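Local coordinates for halocarboxylic acid dehalogenase DehI (Pseudomonas putida, PDB 3BJX), which probably hydrolyses the carbon-halogen bond of small alpha-halocarboxylic acids, releasing halide and the corresponding hydroxy acid, at residues Y127-Y132 with A202-A207. Residues are numbered along the deposited sequence; the frame is centred on the assembly and turned at random.
Sequences YGNPKY and ASDFQA. With SO4 (sulfate ion), chain E.
Asn129 and Asp204 approach each other from opposite directions across the middle of the chain, and a single hydrogen bond joins them: Asn129 ND2 donates a hydrogen bond to Asp204 OD2 at 2.9 Å, with an N-H...O angle of 151°. The oxygen is met on its syn side, slightly out of the carboxylate plane, and the amide and carboxylate are nearly coplanar. Asparagine suits this place because its amide offers the N-H that a carboxylate oxygen can accept. Asp204 CG lies anti to its own carbonyl carbon (chi1 -61°), which brings the carboxylate within reach of both the amide and a bound sulfate. Its other oxygen, OD1, stands 2.9 Å from sulfate O1, while Asn129 OD1 lies 3.4 Å from that same sulfate atom. Replacing Asp204 with an alanine would probably leave the buried Asn129 amide without its acceptor and set it freer to turn.

The sulfate, probably from the crystallisation liquor, sits at the start of helix 203-208. Ser203 N, in the first turn, binds sulfate O4 at 3.2 Å, an interaction the helix end is likely to reinforce. Ala202 precedes as the N-cap residue, its carbonyl O receiving Phe205 N and Gln206 N. Trp49 NE1 and Phe52 N also hydrogen-bond the anion, and Arg55 reaches Ser203 OG.

In helix 112-143 the residue after Asn129 is Pro130, whose lack of an N-H goes with a kink there. Ile287 and Ile291 of helix 267-299, together with Phe125, pack against Asp204. A buried Asp-Asn pair beside an anion held at a helix N-terminus, in this all-helical fold, is consistent with the dehalogenase active site, where the sulfate may mimic a substrate carboxylate.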
loop_
_atom_site.group_PDB
_atom_site.type_symbol
_atom_site.label_atom_id
_atom_site.label_comp_id
_atom_site.label_asym_id
_atom_site.label_seq_id
_atom_site.Cartn_x
_atom_site.Cartn_y
_atom_site.Cartn_z
ATOM N N TYR A 127 -8.477 -18.697 -10.462
ATOM C CA TYR A 127 -7.364 -19.625 -10.320
ATOM C C TYR A 127 -6.007 -18.954 -10.088
ATOM O O TYR A 127 -5.252 -19.380 -9.216
ATOM C CB TYR A 127 -7.269 -20.582 -11.523
ATOM C CG TYR A 127 -6.131 -21.552 -11.383
ATOM C CD1 TYR A 127 -6.237 -22.636 -10.519
ATOM C CD2 TYR A 127 -4.938 -21.370 -12.068
ATOM C CE1 TYR A 127 -5.199 -23.530 -10.352
ATOM C CE2 TYR A 127 -3.866 -22.266 -11.903
ATOM C CZ TYR A 127 -4.014 -23.353 -11.035
ATOM O OH TYR A 127 -2.995 -24.276 -10.830
ATOM N N GLY A 128 -5.678 -17.934 -10.881
ATOM C CA GLY A 128 -4.363 -17.335 -10.771
ATOM C C GLY A 128 -4.215 -16.253 -9.723
ATOM O O GLY A 128 -3.110 -15.986 -9.276
ATOM N N ASN A 129 -5.328 -15.630 -9.343
ATOM C CA ASN A 129 -5.324 -14.430 -8.503
ATOM C C ASN A 129 -4.667 -14.700 -7.157
ATOM O O ASN A 129 -3.716 -14.005 -6.809
ATOM C CB ASN A 129 -6.740 -13.805 -8.377
ATOM C CG ASN A 129 -7.003 -12.699 -9.405
ATOM O OD1 ASN A 129 -6.091 -12.265 -10.113
ATOM N ND2 ASN A 129 -8.250 -12.232 -9.481
ATOM N N PRO A 130 -5.134 -15.746 -6.426
ATOM C CA PRO A 130 -4.467 -16.190 -5.182
ATOM C C PRO A 130 -3.003 -16.629 -5.394
ATOM O O PRO A 130 -2.142 -16.397 -4.513
ATOM C CB PRO A 130 -5.318 -17.384 -4.714
ATOM C CG PRO A 130 -6.134 -17.810 -5.909
ATOM C CD PRO A 130 -6.329 -16.560 -6.732
ATOM N N LYS A 131 -2.706 -17.237 -6.544
ATOM C CA LYS A 131 -1.296 -17.633 -6.821
ATOM C C LYS A 131 -0.393 -16.404 -6.885
ATOM O O LYS A 131 0.671 -16.366 -6.249
ATOM C CB LYS A 131 -1.170 -18.478 -8.089
ATOM C CG LYS A 131 -2.041 -19.709 -8.055
ATOM C CD LYS A 131 -1.746 -20.666 -9.164
ATOM C CE LYS A 131 -0.626 -21.610 -8.779
ATOM N NZ LYS A 131 -0.428 -22.661 -9.844
ATOM N N TYR A 132 -0.848 -15.383 -7.613
ATOM C CA TYR A 132 -0.143 -14.114 -7.676
ATOM C C TYR A 132 -0.026 -13.401 -6.344
ATOM O O TYR A 132 0.955 -12.729 -6.098
ATOM C CB TYR A 132 -0.782 -13.174 -8.698
ATOM C CG TYR A 132 -0.328 -13.436 -10.090
ATOM C CD1 TYR A 132 1.015 -13.280 -10.444
ATOM C CD2 TYR A 132 -1.244 -13.842 -11.079
ATOM C CE1 TYR A 132 1.441 -13.537 -11.756
ATOM C CE2 TYR A 132 -0.834 -14.076 -12.374
ATOM C CZ TYR A 132 0.509 -13.938 -12.708
ATOM O OH TYR A 132 0.897 -14.159 -14.001
ATOM N N ALA A 202 -7.438 -3.664 -12.654
ATOM C CA ALA A 202 -6.792 -4.987 -12.654
ATOM C C ALA A 202 -6.971 -5.619 -14.013
ATOM O O ALA A 202 -7.940 -5.284 -14.716
ATOM C CB ALA A 202 -7.434 -5.865 -11.612
ATOM N N SER A 203 -6.070 -6.540 -14.375
ATOM C CA SER A 203 -6.194 -7.289 -15.635
ATOM C C SER A 203 -7.580 -7.877 -15.754
ATOM O O SER A 203 -8.104 -8.035 -16.866
ATOM C CB SER A 203 -5.181 -8.436 -15.726
ATOM O OG SER A 203 -3.855 -7.973 -15.598
ATOM N N ASP A 204 -8.169 -8.184 -14.592
ATOM C CA ASP A 204 -9.501 -8.801 -14.493
ATOM C C ASP A 204 -10.534 -7.959 -15.177
ATOM O O ASP A 204 -11.405 -8.485 -15.877
ATOM C CB ASP A 204 -9.929 -8.932 -13.026
ATOM C CG ASP A 204 -9.005 -9.792 -12.224
ATOM O OD1 ASP A 204 -7.798 -9.436 -12.085
ATOM O OD2 ASP A 204 -9.493 -10.813 -11.713
ATOM N N PHE A 205 -10.441 -6.652 -14.914
ATOM C CA PHE A 205 -11.343 -5.635 -15.459
ATOM C C PHE A 205 -11.025 -5.307 -16.920
ATOM O O PHE A 205 -11.932 -5.075 -17.708
ATOM C CB PHE A 205 -11.367 -4.393 -14.559
ATOM C CG PHE A 205 -11.830 -4.686 -13.152
ATOM C CD1 PHE A 205 -12.943 -5.519 -12.920
ATOM C CD2 PHE A 205 -11.165 -4.146 -12.052
ATOM C CE1 PHE A 205 -13.360 -5.810 -11.628
ATOM C CE2 PHE A 205 -11.577 -4.440 -10.757
ATOM C CZ PHE A 205 -12.679 -5.261 -10.540
ATOM N N GLN A 206 -9.746 -5.314 -17.293
ATOM C CA GLN A 206 -9.367 -5.272 -18.724
ATOM C C GLN A 206 -10.001 -6.385 -19.577
ATOM O O GLN A 206 -10.315 -6.202 -20.760
ATOM C CB GLN A 206 -7.849 -5.324 -18.868
ATOM C CG GLN A 206 -7.149 -4.081 -18.343
ATOM C CD GLN A 206 -5.638 -4.175 -18.487
ATOM O OE1 GLN A 206 -4.918 -4.386 -17.509
ATOM N NE2 GLN A 206 -5.155 -4.039 -19.711
ATOM N N ALA A 207 -10.192 -7.543 -18.966
ATOM C CA ALA A 207 -10.625 -8.711 -19.677
ATOM C C ALA A 207 -12.128 -8.733 -19.839
ATOM O O ALA A 207 -12.648 -9.244 -20.827
ATOM C CB ALA A 207 -10.153 -9.935 -18.942
HETATM S S SO4 E . -3.941 -8.714 -12.065
HETATM O O1 SO4 E . -4.917 -9.818 -12.149
HETATM O O2 SO4 E . -2.946 -9.010 -11.033
HETATM O O3 SO4 E . -3.274 -8.583 -13.352
HETATM O O4 SO4 E . -4.581 -7.440 -11.736
#